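Uncharacterized protein (PDB 3HIU) is of unknown function but folds as a ferritin-like four-helix bundle that holds a sodium ion beside a cluster of acidic side chains. Local coordinates at residues Glu20-Met25 and Glu47-Gln52; Leu106-Tyr111 and Gln136-Ala141; Trp10-Tyr15 and Ser66-Lys71. All coordinates share one frame; numbering follows the deposited sequence. Where two conformers were deposited one is given.

Contact 1. Residues Glu20-Met25 and Glu47-Gln52. With NA (sodium ion), chain J.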
ATOM      1  N   GLU B  20      -0.152  14.593   0.510  1.00 53.38           N
ATOM      2  CA  GLU B  20      -0.704  13.801  -0.587  1.00 51.88           C
ATOM      3  C   GLU B  20      -1.858  12.937  -0.086  1.00 43.68           C
ATOM      4  O   GLU B  20      -2.861  12.743  -0.781  1.00 46.60           O
ATOM      5  CB  GLU B  20       0.383  12.917  -1.204  1.00 64.72           C
ATOM      6  CG  GLU B  20      -0.147  11.837  -2.138  1.00 80.36           C
ATOM      7  CD  GLU B  20       0.899  10.789  -2.490  1.00 93.18           C
ATOM      8  OE1 GLU B  20       1.890  10.644  -1.735  1.00 96.90           O
ATOM      9  OE2 GLU B  20       0.721  10.105  -3.523  1.00 97.06           O
ATOM     10  N   ALA B  21      -1.708  12.411   1.123  1.00 29.96           N
ATOM     11  CA  ALA B  21      -2.774  11.639   1.734  1.00 29.72           C
ATOM     12  C   ALA B  21      -3.982  12.546   1.934  1.00 39.97           C
ATOM     13  O   ALA B  21      -5.104  12.190   1.563  1.00 39.12           O
ATOM     14  CB  ALA B  21      -2.314  11.035   3.072  1.00 27.47           C
ATOM     15  N   GLU B  22      -3.742  13.730   2.502  1.00 44.06           N
ATOM     16  CA  GLU B  22      -4.823  14.668   2.818  1.00 42.52           C
ATOM     17  C   GLU B  22      -5.622  15.098   1.589  1.00 36.78           C
ATOM     18  O   GLU B  22      -6.841  15.285   1.664  1.00 34.51           O
ATOM     19  CB  GLU B  22      -4.287  15.894   3.558  1.00 46.19           C
ATOM     20  CG  GLU B  22      -5.280  17.042   3.612  1.00 54.69           C
ATOM     21  CD  GLU B  22      -4.678  18.309   4.188  1.00 63.77           C
ATOM     22  OE1 GLU B  22      -3.782  18.201   5.058  1.00 63.05           O
ATOM     23  OE2 GLU B  22      -5.104  19.410   3.770  1.00 68.11           O
ATOM     24  N   THR B  23      -4.941  15.241   0.457  1.00 31.53           N
ATOM     25  CA  THR B  23      -5.627  15.587  -0.782  1.00 39.86           C
ATOM     26  C   THR B  23      -6.299  14.380  -1.449  1.00 39.60           C
ATOM     27  O   THR B  23      -7.373  14.514  -2.044  1.00 36.49           O
ATOM     28  CB  THR B  23      -4.688  16.293  -1.769  1.00 47.33           C
ATOM     29  OG1 THR B  23      -4.405  17.611  -1.283  1.00 53.57           O
ATOM     30  CG2 THR B  23      -5.337  16.394  -3.148  1.00 46.10           C
HETATM   31  N   MSE B  24      -5.674  13.207  -1.337  1.00 42.07           N
HETATM   32  CA  MSE B  24      -6.230  11.971  -1.888  1.00 43.26           C
HETATM   33  C   MSE B  24      -7.496  11.541  -1.142  1.00 43.21           C
HETATM   34  O   MSE B  24      -8.407  10.949  -1.723  1.00 46.82           O
HETATM   35  CB  MSE B  24      -5.189  10.849  -1.848  1.00 47.08           C
HETATM   36  CG  MSE B  24      -5.589   9.584  -2.614  1.00 51.75           C
HETATM   37 SE   MSE B  24      -4.314   8.123  -2.358  0.60 85.19          SE
HETATM   38  CE  MSE B  24      -2.678   9.212  -2.287  1.00 32.48           C
HETATM   39  N   MSE B  25      -7.545  11.843   0.149  1.00 38.45           N
HETATM   40  CA  MSE B  25      -8.720  11.554   0.951  1.00 33.83           C
HETATM   41  C   MSE B  25      -9.787  12.613   0.755  1.00 40.58           C
HETATM   42  O   MSE B  25     -10.957  12.288   0.544  1.00 42.28           O
HETATM   43  CB  MSE B  25      -8.345  11.491   2.418  1.00 28.92           C
HETATM   44  CG  MSE B  25      -7.272  10.474   2.710  1.00 31.60           C
HETATM   45 SE   MSE B  25      -7.215  10.106   4.600  0.50 95.52          SE
HETATM   46  CE  MSE B  25      -6.663  11.859   5.200  1.00 29.12           C
ATOM     47  N   GLU B  47      -9.079  15.218   8.686  1.00 38.61           N
ATOM     48  CA  GLU B  47      -8.757  16.104   9.803  1.00 42.67           C
ATOM     49  C   GLU B  47      -7.610  15.552  10.659  1.00 33.38           C
ATOM     50  O   GLU B  47      -6.717  16.290  11.059  1.00 31.49           O
ATOM     51  CB  GLU B  47     -10.001  16.360  10.654  1.00 52.73           C
ATOM     52  CG  GLU B  47     -11.096  17.132   9.929  1.00 63.48           C
ATOM     53  CD  GLU B  47     -10.841  18.628   9.925  1.00 74.85           C
ATOM     54  OE1 GLU B  47     -11.429  19.342   9.078  1.00 75.67           O
ATOM     55  OE2 GLU B  47     -10.049  19.088  10.776  1.00 80.75           O
ATOM     56  N   GLU B  48      -7.646  14.253  10.929  1.00 29.11           N
ATOM     57  CA  GLU B  48      -6.549  13.562  11.593  1.00 33.39           C
ATOM     58  C   GLU B  48      -5.217  13.764  10.851  1.00 38.19           C
ATOM     59  O   GLU B  48      -4.197  14.037  11.489  1.00 37.74           O
ATOM     60  CB  GLU B  48      -6.861  12.061  11.741  1.00 39.10           C
ATOM     61  CG  GLU B  48      -7.688  11.705  12.982  1.00 48.68           C
ATOM     62  CD  GLU B  48      -8.729  10.601  12.750  1.00 58.86           C
ATOM     63  OE1 GLU B  48      -9.735  10.568  13.500  1.00 63.94           O
ATOM     64  OE2 GLU B  48      -8.558   9.772  11.829  1.00 59.00           O
ATOM     65  N   THR B  49      -5.226  13.627   9.518  1.00 32.64           N
ATOM     66  CA  THR B  49      -4.017  13.819   8.703  1.00 29.80           C
ATOM     67  C   THR B  49      -3.449  15.216   8.864  1.00 39.71           C
ATOM     68  O   THR B  49      -2.262  15.390   9.136  1.00 41.87           O
ATOM     69  CB  THR B  49      -4.284  13.604   7.200  1.00 33.50           C
ATOM     70  OG1 THR B  49      -4.313  12.202   6.919  1.00 41.84           O
ATOM     71  CG2 THR B  49      -3.175  14.235   6.365  1.00 30.44           C
ATOM     72  N   GLN B  50      -4.296  16.219   8.677  1.00 46.22           N
ATOM     73  CA  GLN B  50      -3.874  17.595   8.876  1.00 53.30           C
ATOM     74  C   GLN B  50      -3.102  17.742  10.191  1.00 57.89           C
ATOM     75  O   GLN B  50      -2.097  18.454  10.259  1.00 59.61           O
ATOM     76  CB  GLN B  50      -5.085  18.521   8.836  1.00 52.01           C
ATOM     77  CG  GLN B  50      -5.805  18.468   7.505  1.00 54.39           C
ATOM     78  CD  GLN B  50      -7.216  19.008   7.578  1.00 60.21           C
ATOM     79  OE1 GLN B  50      -7.675  19.439   8.635  1.00 62.43           O
ATOM     80  NE2 GLN B  50      -7.917  18.983   6.450  1.00 63.75           N
ATOM     81  N   GLN B  51      -3.564  17.044  11.225  1.00 56.31           N
ATOM     82  CA  GLN B  51      -2.909  17.070  12.528  1.00 55.21           C
ATOM     83  C   GLN B  51      -1.631  16.223  12.588  1.00 57.98           C
ATOM     84  O   GLN B  51      -0.758  16.467  13.420  1.00 64.11           O
ATOM     85  CB  GLN B  51      -3.888  16.643  13.616  1.00 51.40           C
ATOM     86  CG  GLN B  51      -5.033  17.610  13.782  1.00 55.15           C
ATOM     87  CD  GLN B  51      -5.618  17.568  15.170  1.00 63.35           C
ATOM     88  OE1 GLN B  51      -5.624  16.521  15.819  1.00 67.67           O
ATOM     89  NE2 GLN B  51      -6.117  18.708  15.637  1.00 64.16           N
ATOM     90  N   GLN B  52      -1.524  15.231  11.709  1.00 51.62           N
ATOM     91  CA  GLN B  52      -0.309  14.429  11.614  1.00 43.97           C
ATOM     92  C   GLN B  52       0.878  15.263  11.165  1.00 47.74           C
ATOM     93  O   GLN B  52       1.812  15.482  11.932  1.00 44.84           O
ATOM     94  CB  GLN B  52      -0.510  13.249  10.667  1.00 32.93           C
ATOM     95  CG  GLN B  52      -1.086  12.059  11.367  1.00 35.03           C
ATOM     96  CD  GLN B  52      -1.597  11.012  10.412  1.00 39.27           C
ATOM     97  OE1 GLN B  52      -1.281  11.024   9.222  1.00 40.48           O
ATOM     98  NE2 GLN B  52      -2.403  10.095  10.932  1.00 40.80           N
TER
HETATM   99 NA    NA J   2      -2.972  10.038   7.190  1.00 40.71          NA
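With OG1 set anti to the carbonyl carbon (chi1 -79°), Thr-49 presents its two branches to different neighbours: the hydroxyl goes to the sodium ion, while the methyl CG2 lies anti to the backbone N and packs on Glu-22. On the facing helix, Glu-22 has CG anti to its own N (chi1 166°) and an extended chain, which carries the carboxylate past Thr-49 to Gln-50. The resulting contacts are close: Thr-49 CG2 sits 3.4 Å from Glu-22 CB, and Glu-22 OE1 is 3.2 Å from Gln-50 CG, the two long side chains lying roughly perpendicular. Glutamate suits this position because its methylenes can pack on the neighbouring helix while its polar end stays near the partly exposed edge.

Helices 2-28 and 36-62 are the first antiparallel pair of a ferritin-like bundle, and the axes of segments 20-25 and 47-52 come within 9.1 Å at an angle of 167°. The CA atoms of Glu-22 and Thr-49 are 6.0 Å apart, a spacing that suits a small side chain such as threonine. Selenomethionine Met-25 bends at chi3 and meets Thr-49 tip to tip, its CE lying 3.6 Å from Thr-49 CB; the still shorter approach of CE to the hydroxyl is doubtful in detail.

The hydroxyl branch of Thr-49 leads to the metal. Thr-49 OG1 binds sodium at 2.6 Å and Gln-52 OE1 at 2.8 Å, two neutral oxygens spaced three residues apart and therefore on one side of the helix. Thr-49 OG1 also makes a weak hydrogen bond to the carbonyl O of His-45, one turn earlier. The other end of the Gln-52 amide, NE2, is hydrogen-bonded to Gln-136 on helix 124-159, which would help to fix the turn of the amide so that OE1 faces the ion.

Contact 2. Residues Leu106-Tyr111 and Gln136-Ala141; sequences LEIASY and QEIEMA
Glu-107 and Glu-137 provide the polar part of this contact, their carboxylates meeting deep between helices 94-120 and 124-159. Glu-107 OE2 comes within 2.9 Å of Glu-137 OE1, both being acceptors, and the two carboxylate planes are turned 50° apart. In Glu-137, chi1 of -54° puts CG beside Glu-107 CB, 3.9 Å away, and a bend at chi2 then turns the carboxylate toward Glu-107 OE2; the methylenes touch nearer the backbones than the carboxylates do. His-45 NE2 is hydrogen-bonded to Glu-137 OE1, and the sodium ion lies about 3 Å from the nearest side-chain atom of Glu-107; both would be expected to ease the crowding of acidic oxygens.

Segments 106-111 and 136-141 run antiparallel, crossing at -159°, and belong to the second hairpin of the ferritin-like bundle. Glu-18 and Glu-104 also bring acidic oxygens close to this pair, a gathering reminiscent of the carboxylate-lined metal centres inside ferritin-like bundles; in this crystal the metal seen is sodium.

Apolar packing takes over on the flank. Ile-108 and Glu-137 lie alongside and point opposite ways, Ile-108 CG1 resting 4.0 Å from Glu-137 CB, and the same CG1 meets Ile-138 CG1 at 4.1 Å where the two isoleucines are roughly perpendicular. At the tip of the Ile-108 side chain, CD1 reaches Ala-141 CB at 4.3 Å. The short alanine leaves room for that terminal methyl, and the branched isoleucines pack on this flank, Ile-138 at its more open side.

An aromatic contact completes the interface: Tyr-111, one turn after Glu-107, brings ring atom CD2 to 4.3 Å from Glu-137 CG. Its side chain also touches Ala-14 of helix 2-28 and Val-56 of helix 36-62, joining the two hairpins.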
ATOM      1  N   LEU B 106       1.612   2.075   2.985  1.00 25.27           N
ATOM      2  CA  LEU B 106       2.783   2.877   2.697  1.00 22.56           C
ATOM      3  C   LEU B 106       3.097   3.685   3.939  1.00 26.73           C
ATOM      4  O   LEU B 106       4.222   3.705   4.413  1.00 29.80           O
ATOM      5  CB  LEU B 106       2.515   3.821   1.522  1.00 25.85           C
ATOM      6  CG  LEU B 106       3.734   4.580   0.991  1.00 26.75           C
ATOM      7  CD1 LEU B 106       4.883   3.618   0.757  1.00 27.17           C
ATOM      8  CD2 LEU B 106       3.392   5.331  -0.298  1.00 26.23           C
ATOM      9  N   GLU B 107       2.085   4.344   4.483  1.00 27.44           N
ATOM     10  CA  GLU B 107       2.273   5.171   5.672  1.00 29.47           C
ATOM     11  C   GLU B 107       2.784   4.378   6.876  1.00 29.30           C
ATOM     12  O   GLU B 107       3.759   4.780   7.519  1.00 28.44           O
ATOM     13  CB  GLU B 107       0.984   5.924   6.020  1.00 31.30           C
ATOM     14  CG  GLU B 107       0.644   7.052   5.047  1.00 31.77           C
ATOM     15  CD  GLU B 107      -0.449   7.963   5.576  1.00 41.55           C
ATOM     16  OE1 GLU B 107      -0.150   9.131   5.896  1.00 40.31           O
ATOM     17  OE2 GLU B 107      -1.608   7.506   5.684  1.00 55.04           O
ATOM     18  N   ILE B 108       2.125   3.261   7.181  1.00 29.74           N
ATOM     19  CA  ILE B 108       2.594   2.346   8.227  1.00 27.31           C
ATOM     20  C   ILE B 108       4.101   2.101   8.094  1.00 31.39           C
ATOM     21  O   ILE B 108       4.892   2.541   8.926  1.00 31.33           O
ATOM     22  CB  ILE B 108       1.855   0.996   8.168  1.00 30.69           C
ATOM     23  CG1 ILE B 108       0.390   1.168   8.575  1.00 35.01           C
ATOM     24  CG2 ILE B 108       2.533  -0.021   9.060  1.00 26.92           C
ATOM     25  CD1 ILE B 108      -0.553   0.177   7.909  1.00 38.60           C
ATOM     26  N   ALA B 109       4.499   1.409   7.034  1.00 30.13           N
ATOM     27  CA  ALA B 109       5.903   1.117   6.827  1.00 27.17           C
ATOM     28  C   ALA B 109       6.782   2.343   7.107  1.00 28.35           C
ATOM     29  O   ALA B 109       7.764   2.251   7.840  1.00 27.87           O
ATOM     30  CB  ALA B 109       6.134   0.580   5.430  1.00 28.71           C
ATOM     31  N   SER B 110       6.428   3.491   6.542  1.00 21.55           N
ATOM     32  CA  SER B 110       7.251   4.688   6.713  1.00 22.42           C
ATOM     33  C   SER B 110       7.376   5.121   8.167  1.00 31.24           C
ATOM     34  O   SER B 110       8.465   5.451   8.642  1.00 37.39           O
ATOM     35  CB  SER B 110       6.682   5.841   5.900  1.00 24.13           C
ATOM     36  OG  SER B 110       6.369   5.392   4.602  1.00 31.67           O
ATOM     37  N   TYR B 111       6.254   5.123   8.872  1.00 26.91           N
ATOM     38  CA  TYR B 111       6.258   5.564  10.249  1.00 28.09           C
ATOM     39  C   TYR B 111       6.948   4.557  11.170  1.00 30.12           C
ATOM     40  O   TYR B 111       7.611   4.946  12.129  1.00 30.23           O
ATOM     41  CB  TYR B 111       4.839   5.890  10.704  1.00 27.23           C
ATOM     42  CG  TYR B 111       4.355   7.233  10.195  1.00 28.78           C
ATOM     43  CD1 TYR B 111       4.951   8.406  10.631  1.00 32.51           C
ATOM     44  CD2 TYR B 111       3.308   7.328   9.280  1.00 32.24           C
ATOM     45  CE1 TYR B 111       4.522   9.643  10.182  1.00 35.82           C
ATOM     46  CE2 TYR B 111       2.865   8.566   8.815  1.00 32.90           C
ATOM     47  CZ  TYR B 111       3.480   9.723   9.275  1.00 38.89           C
ATOM     48  OH  TYR B 111       3.065  10.967   8.842  1.00 39.25           O
ATOM     49  N   GLN B 136      -2.750   5.347  14.234  1.00 35.68           N
ATOM     50  CA  GLN B 136      -3.884   5.890  13.488  1.00 35.71           C
ATOM     51  C   GLN B 136      -3.967   5.326  12.068  1.00 35.02           C
ATOM     52  O   GLN B 136      -5.063   5.131  11.532  1.00 35.20           O
ATOM     53  CB  GLN B 136      -3.808   7.420  13.431  1.00 33.38           C
ATOM     54  CG  GLN B 136      -3.656   8.106  14.785  1.00 31.61           C
ATOM     55  CD  GLN B 136      -3.691   9.626  14.673  1.00 36.12           C
ATOM     56  OE1 GLN B 136      -3.327  10.195  13.642  1.00 38.73           O
ATOM     57  NE2 GLN B 136      -4.131  10.288  15.735  1.00 37.32           N
ATOM     58  N   GLU B 137      -2.807   5.081  11.456  1.00 38.27           N
ATOM     59  CA  GLU B 137      -2.764   4.509  10.108  1.00 31.88           C
ATOM     60  C   GLU B 137      -3.234   3.069  10.181  1.00 28.66           C
ATOM     61  O   GLU B 137      -4.026   2.610   9.354  1.00 29.42           O
ATOM     62  CB  GLU B 137      -1.356   4.597   9.512  1.00 29.93           C
ATOM     63  CG  GLU B 137      -0.766   5.995   9.521  1.00 31.23           C
ATOM     64  CD  GLU B 137      -1.786   7.052   9.158  1.00 37.45           C
ATOM     65  OE1 GLU B 137      -2.644   6.805   8.288  1.00 45.81           O
ATOM     66  OE2 GLU B 137      -1.733   8.142   9.742  1.00 38.38           O
ATOM     67  N   ILE B 138      -2.765   2.366  11.206  1.00 31.92           N
ATOM     68  CA  ILE B 138      -3.218   1.004  11.452  1.00 31.83           C
ATOM     69  C   ILE B 138      -4.716   0.959  11.702  1.00 33.12           C
ATOM     70  O   ILE B 138      -5.436   0.170  11.089  1.00 32.91           O
ATOM     71  CB  ILE B 138      -2.477   0.385  12.625  1.00 31.20           C
ATOM     72  CG1 ILE B 138      -1.068  -0.026  12.175  1.00 28.69           C
ATOM     73  CG2 ILE B 138      -3.254  -0.810  13.153  1.00 28.17           C
ATOM     74  CD1 ILE B 138      -0.129  -0.397  13.297  1.00 23.55           C
ATOM     75  N   GLU B 139      -5.180   1.816  12.606  1.00 31.55           N
ATOM     76  CA  GLU B 139      -6.603   1.951  12.897  0.50 37.46           C
ATOM     77  C   GLU B 139      -7.402   2.165  11.606  1.00 37.62           C
ATOM     78  O   GLU B 139      -8.411   1.500  11.353  1.00 35.87           O
ATOM     79  CB  GLU B 139      -6.816   3.130  13.859  0.50 39.45           C
ATOM     80  CG  GLU B 139      -8.048   3.036  14.757  0.50 40.79           C
ATOM     81  CD  GLU B 139      -9.216   3.866  14.258  0.50 39.10           C
ATOM     82  OE1 GLU B 139      -9.680   3.639  13.121  0.50 39.04           O
ATOM     83  OE2 GLU B 139      -9.682   4.742  15.015  0.50 38.43           O
HETATM   84  N   MSE B 140      -6.935   3.108  10.781  1.00 37.30           N
HETATM   85  CA  MSE B 140      -7.638   3.492   9.550  1.00 34.53           C
HETATM   86  C   MSE B 140      -7.626   2.377   8.502  1.00 25.70           C
HETATM   87  O   MSE B 140      -8.656   2.057   7.899  1.00 23.23           O
HETATM   88  CB  MSE B 140      -7.019   4.770   8.979  1.00 40.65           C
HETATM   89  CG  MSE B 140      -7.666   5.294   7.691  1.00 45.23           C
HETATM   90 SE   MSE B 140      -9.575   5.716   7.825  0.80 36.64          SE
HETATM   91  CE  MSE B 140      -9.665   7.106   6.482  1.00 25.04           C
ATOM     92  N   ALA B 141      -6.445   1.799   8.300  1.00 22.47           N
ATOM     93  CA  ALA B 141      -6.264   0.707   7.358  1.00 24.72           C
ATOM     94  C   ALA B 141      -7.199  -0.433   7.729  1.00 30.40           C
ATOM     95  O   ALA B 141      -7.831  -1.055   6.858  1.00 26.86           O
ATOM     96  CB  ALA B 141      -4.809   0.238   7.378  1.00 26.97           C
TER

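Contact 3. Residues Trp10-Tyr15 and Ser66-Lys71; sequences WLQDAY and SIPTAK
Gln-12 NE2 donates to the backbone O of Ser-66 across 2.8 Å, a nearly straight bond with an N-H...O angle of 169°. Here the first helix of the ferritin-like bundle, 2-28, takes hold of the loop that leaves helix 36-62 and leads toward helix 94-120. The acceptor lies almost in the amide plane of Gln-12, whereas the donor stands well above the Ser-66 carbonyl plane, 48° out of it. A glutamine suits the place: its extended chain spans the gap from helix to loop, and its amide N-H can serve a backbone carbonyl in a stretch without regular secondary structure.

Pro-68 fits against the helix beside this bond. Its ring packs on both Gln-12 and Tyr-15, which lie three residues apart and so share one side of the helix. Pro-68 CG is 3.6 Å from Gln-12 CB, and Pro-68 CD approaches Tyr-15 CD2 obliquely at 4.0 Å. The rigid ring gives the extended loop a compact apolar knuckle without a backbone N-H to satisfy. Leu-60, near the end of helix 36-62, also touches Gln-12 and Pro-68.

Tyr-15 has its ring anti to the backbone N (chi1 -180°), which turns the ring outward from the helix to where Ile-67 CG2 lies over one face. The contact is a CH-pi interaction made by this one branch of the isoleucine, while CG1 and CD1 of Ile-67 lead off from the ring. The methyl CG2 of Ile-67 stands 3.8 Å from the centroid of the Tyr-15 ring, offset toward the rim, with Tyr-15 CZ its nearest ring atom.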
ATOM      1  N   TRP B  10      13.656  11.612   6.551  1.00 31.46           N
ATOM      2  CA  TRP B  10      12.431  10.802   6.539  1.00 17.98           C
ATOM      3  C   TRP B  10      11.239  11.559   7.096  1.00 17.89           C
ATOM      4  O   TRP B  10      10.105  11.335   6.675  1.00 26.18           O
ATOM      5  CB  TRP B  10      12.636   9.477   7.279  1.00 18.56           C
ATOM      6  CG  TRP B  10      13.578   8.595   6.547  1.00 20.27           C
ATOM      7  CD1 TRP B  10      13.973   8.746   5.269  1.00 27.69           C
ATOM      8  CD2 TRP B  10      14.232   7.416   7.037  1.00 25.10           C
ATOM      9  NE1 TRP B  10      14.842   7.743   4.918  1.00 34.68           N
ATOM     10  CE2 TRP B  10      15.012   6.908   5.987  1.00 32.16           C
ATOM     11  CE3 TRP B  10      14.230   6.741   8.257  1.00 31.55           C
ATOM     12  CZ2 TRP B  10      15.791   5.761   6.118  1.00 30.81           C
ATOM     13  CZ3 TRP B  10      15.002   5.595   8.382  1.00 30.50           C
ATOM     14  CH2 TRP B  10      15.770   5.120   7.322  1.00 28.12           C
ATOM     15  N   LEU B  11      11.486  12.470   8.026  1.00 20.52           N
ATOM     16  CA  LEU B  11      10.425  13.359   8.485  1.00 25.77           C
ATOM     17  C   LEU B  11       9.854  14.209   7.333  1.00 30.23           C
ATOM     18  O   LEU B  11       8.639  14.397   7.234  1.00 28.79           O
ATOM     19  CB  LEU B  11      10.920  14.253   9.626  1.00 22.94           C
ATOM     20  CG  LEU B  11      10.864  13.673  11.040  1.00 22.08           C
ATOM     21  CD1 LEU B  11      11.299  14.731  12.051  1.00 22.94           C
ATOM     22  CD2 LEU B  11       9.466  13.139  11.375  1.00 22.01           C
ATOM     23  N   GLN B  12      10.732  14.716   6.467  1.00 29.20           N
ATOM     24  CA  GLN B  12      10.308  15.501   5.311  1.00 29.41           C
ATOM     25  C   GLN B  12       9.503  14.698   4.284  1.00 32.06           C
ATOM     26  O   GLN B  12       8.536  15.209   3.726  1.00 35.61           O
ATOM     27  CB  GLN B  12      11.511  16.170   4.641  1.00 33.47           C
ATOM     28  CG  GLN B  12      12.084  17.336   5.440  1.00 30.42           C
ATOM     29  CD  GLN B  12      13.383  17.844   4.869  1.00 35.56           C
ATOM     30  OE1 GLN B  12      14.182  17.075   4.340  1.00 38.01           O
ATOM     31  NE2 GLN B  12      13.603  19.144   4.971  1.00 34.16           N
ATOM     32  N   ASP B  13       9.909  13.452   4.031  1.00 31.68           N
ATOM     33  CA  ASP B  13       9.170  12.561   3.133  1.00 28.06           C
ATOM     34  C   ASP B  13       7.734  12.441   3.628  1.00 29.63           C
ATOM     35  O   ASP B  13       6.784  12.664   2.884  1.00 32.70           O
ATOM     36  CB  ASP B  13       9.810  11.161   3.080  1.00 23.87           C
ATOM     37  CG  ASP B  13      11.126  11.134   2.311  1.00 30.59           C
ATOM     38  OD1 ASP B  13      11.374  12.041   1.495  1.00 35.42           O
ATOM     39  OD2 ASP B  13      11.919  10.194   2.516  1.00 34.59           O
ATOM     40  N   ALA B  14       7.594  12.096   4.904  1.00 33.11           N
ATOM     41  CA  ALA B  14       6.288  11.890   5.528  1.00 33.09           C
ATOM     42  C   ALA B  14       5.423  13.142   5.498  1.00 36.49           C
ATOM     43  O   ALA B  14       4.230  13.067   5.217  1.00 40.81           O
ATOM     44  CB  ALA B  14       6.454  11.407   6.969  1.00 30.52           C
ATOM     45  N   TYR B  15       6.020  14.289   5.805  1.00 33.00           N
ATOM     46  CA  TYR B  15       5.273  15.535   5.802  1.00 34.83           C
ATOM     47  C   TYR B  15       4.583  15.688   4.456  1.00 40.89           C
ATOM     48  O   TYR B  15       3.434  16.115   4.375  1.00 42.70           O
ATOM     49  CB  TYR B  15       6.201  16.723   6.052  1.00 42.36           C
ATOM     50  CG  TYR B  15       5.470  18.047   6.060  1.00 50.06           C
ATOM     51  CD1 TYR B  15       4.930  18.553   7.234  1.00 54.21           C
ATOM     52  CD2 TYR B  15       5.301  18.782   4.892  1.00 51.20           C
ATOM     53  CE1 TYR B  15       4.251  19.759   7.251  1.00 54.40           C
ATOM     54  CE2 TYR B  15       4.623  19.993   4.899  1.00 51.56           C
ATOM     55  CZ  TYR B  15       4.102  20.474   6.084  1.00 54.49           C
ATOM     56  OH  TYR B  15       3.428  21.673   6.110  1.00 58.09           O
ATOM     57  N   SER B  66      14.082  21.686   7.356  1.00 56.02           N
ATOM     58  CA  SER B  66      13.074  22.540   6.740  1.00 59.74           C
ATOM     59  C   SER B  66      11.791  21.784   6.391  1.00 59.38           C
ATOM     60  O   SER B  66      11.733  20.552   6.452  1.00 59.91           O
ATOM     61  CB  SER B  66      13.641  23.274   5.514  1.00 61.22           C
ATOM     62  OG  SER B  66      14.269  22.387   4.602  1.00 61.19           O
ATOM     63  N   ILE B  67      10.766  22.545   6.027  1.00 56.04           N
ATOM     64  CA  ILE B  67       9.440  22.001   5.794  1.00 52.12           C
ATOM     65  C   ILE B  67       9.113  22.009   4.306  1.00 60.94           C
ATOM     66  O   ILE B  67       8.901  23.067   3.721  1.00 67.15           O
ATOM     67  CB  ILE B  67       8.382  22.799   6.561  1.00 45.68           C
ATOM     68  CG1 ILE B  67       8.513  22.550   8.067  1.00 44.96           C
ATOM     69  CG2 ILE B  67       6.988  22.413   6.094  1.00 43.38           C
ATOM     70  CD1 ILE B  67       9.855  22.919   8.664  1.00 44.89           C
ATOM     71  N   PRO B  68       9.065  20.812   3.694  1.00 64.96           N
ATOM     72  CA  PRO B  68       8.890  20.541   2.257  1.00 70.36           C
ATOM     73  C   PRO B  68       7.964  21.500   1.469  1.00 75.84           C
ATOM     74  O   PRO B  68       6.975  22.015   2.000  1.00 75.55           O
ATOM     75  CB  PRO B  68       8.338  19.110   2.252  1.00 68.76           C
ATOM     76  CG  PRO B  68       8.996  18.470   3.449  1.00 64.76           C
ATOM     77  CD  PRO B  68       9.168  19.565   4.479  1.00 64.16           C
ATOM     78  N   THR B  69       8.297  21.719   0.196  1.00 78.58           N
ATOM     79  CA  THR B  69       7.567  22.656  -0.660  1.00 79.88           C
ATOM     80  C   THR B  69       6.505  21.952  -1.504  1.00 82.41           C
ATOM     81  O   THR B  69       6.804  21.021  -2.254  1.00 78.11           O
ATOM     82  CB  THR B  69       8.523  23.415  -1.596  1.00 80.20           C
ATOM     83  OG1 THR B  69       8.406  22.906  -2.930  1.00 80.33           O
ATOM     84  CG2 THR B  69       9.959  23.269  -1.115  1.00 79.45           C
ATOM     85  N   ALA B  70       5.266  22.422  -1.381  1.00 88.92           N
ATOM     86  CA  ALA B  70       4.106  21.775  -1.994  1.00 91.06           C
ATOM     87  C   ALA B  70       4.255  21.471  -3.487  1.00 94.54           C
ATOM     88  O   ALA B  70       4.811  22.262  -4.249  1.00 97.28           O
ATOM     89  CB  ALA B  70       2.848  22.605  -1.745  1.00 89.22           C
ATOM     90  N   LYS B  71       3.753  20.308  -3.890  1.00 94.10           N
ATOM     91  CA  LYS B  71       3.637  19.960  -5.300  1.00 98.11           C
ATOM     92  C   LYS B  71       2.166  19.948  -5.694  1.00101.46           C
ATOM     93  O   LYS B  71       1.304  19.612  -4.881  1.00102.22           O
ATOM     94  CB  LYS B  71       4.272  18.597  -5.580  1.00 97.83           C
ATOM     95  CG  LYS B  71       5.592  18.680  -6.328  1.00 99.01           C
ATOM     96  CD  LYS B  71       6.360  17.372  -6.281  1.00 96.90           C
ATOM     97  CE  LYS B  71       6.774  17.031  -4.863  1.00 93.77           C
ATOM     98  NZ  LYS B  71       7.723  15.889  -4.825  1.00 92.13           N
TER

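From the N terminus, helix 2-28 first supplies residues 10-15 and then 20-25. Contact 1 closes first, when helix 36-62 turns back along it, forming the first hairpin. The chain then runs on to 66-71, where contact 3 closes a wider loop that encloses contact 1 entirely and ties the post-hairpin loop to the bundle's outside. Beyond an unmodelled stretch, contact 2 forms in series with both, joining helices 94-120 and 124-159 as the second hairpin. Contacts 1 and 2, with centres 12 Å apart, meet in the interior around the metal site; contacts 2 and 3 touch through Tyr-111 and Ala-14, while contacts 1 and 3 share only their first helix.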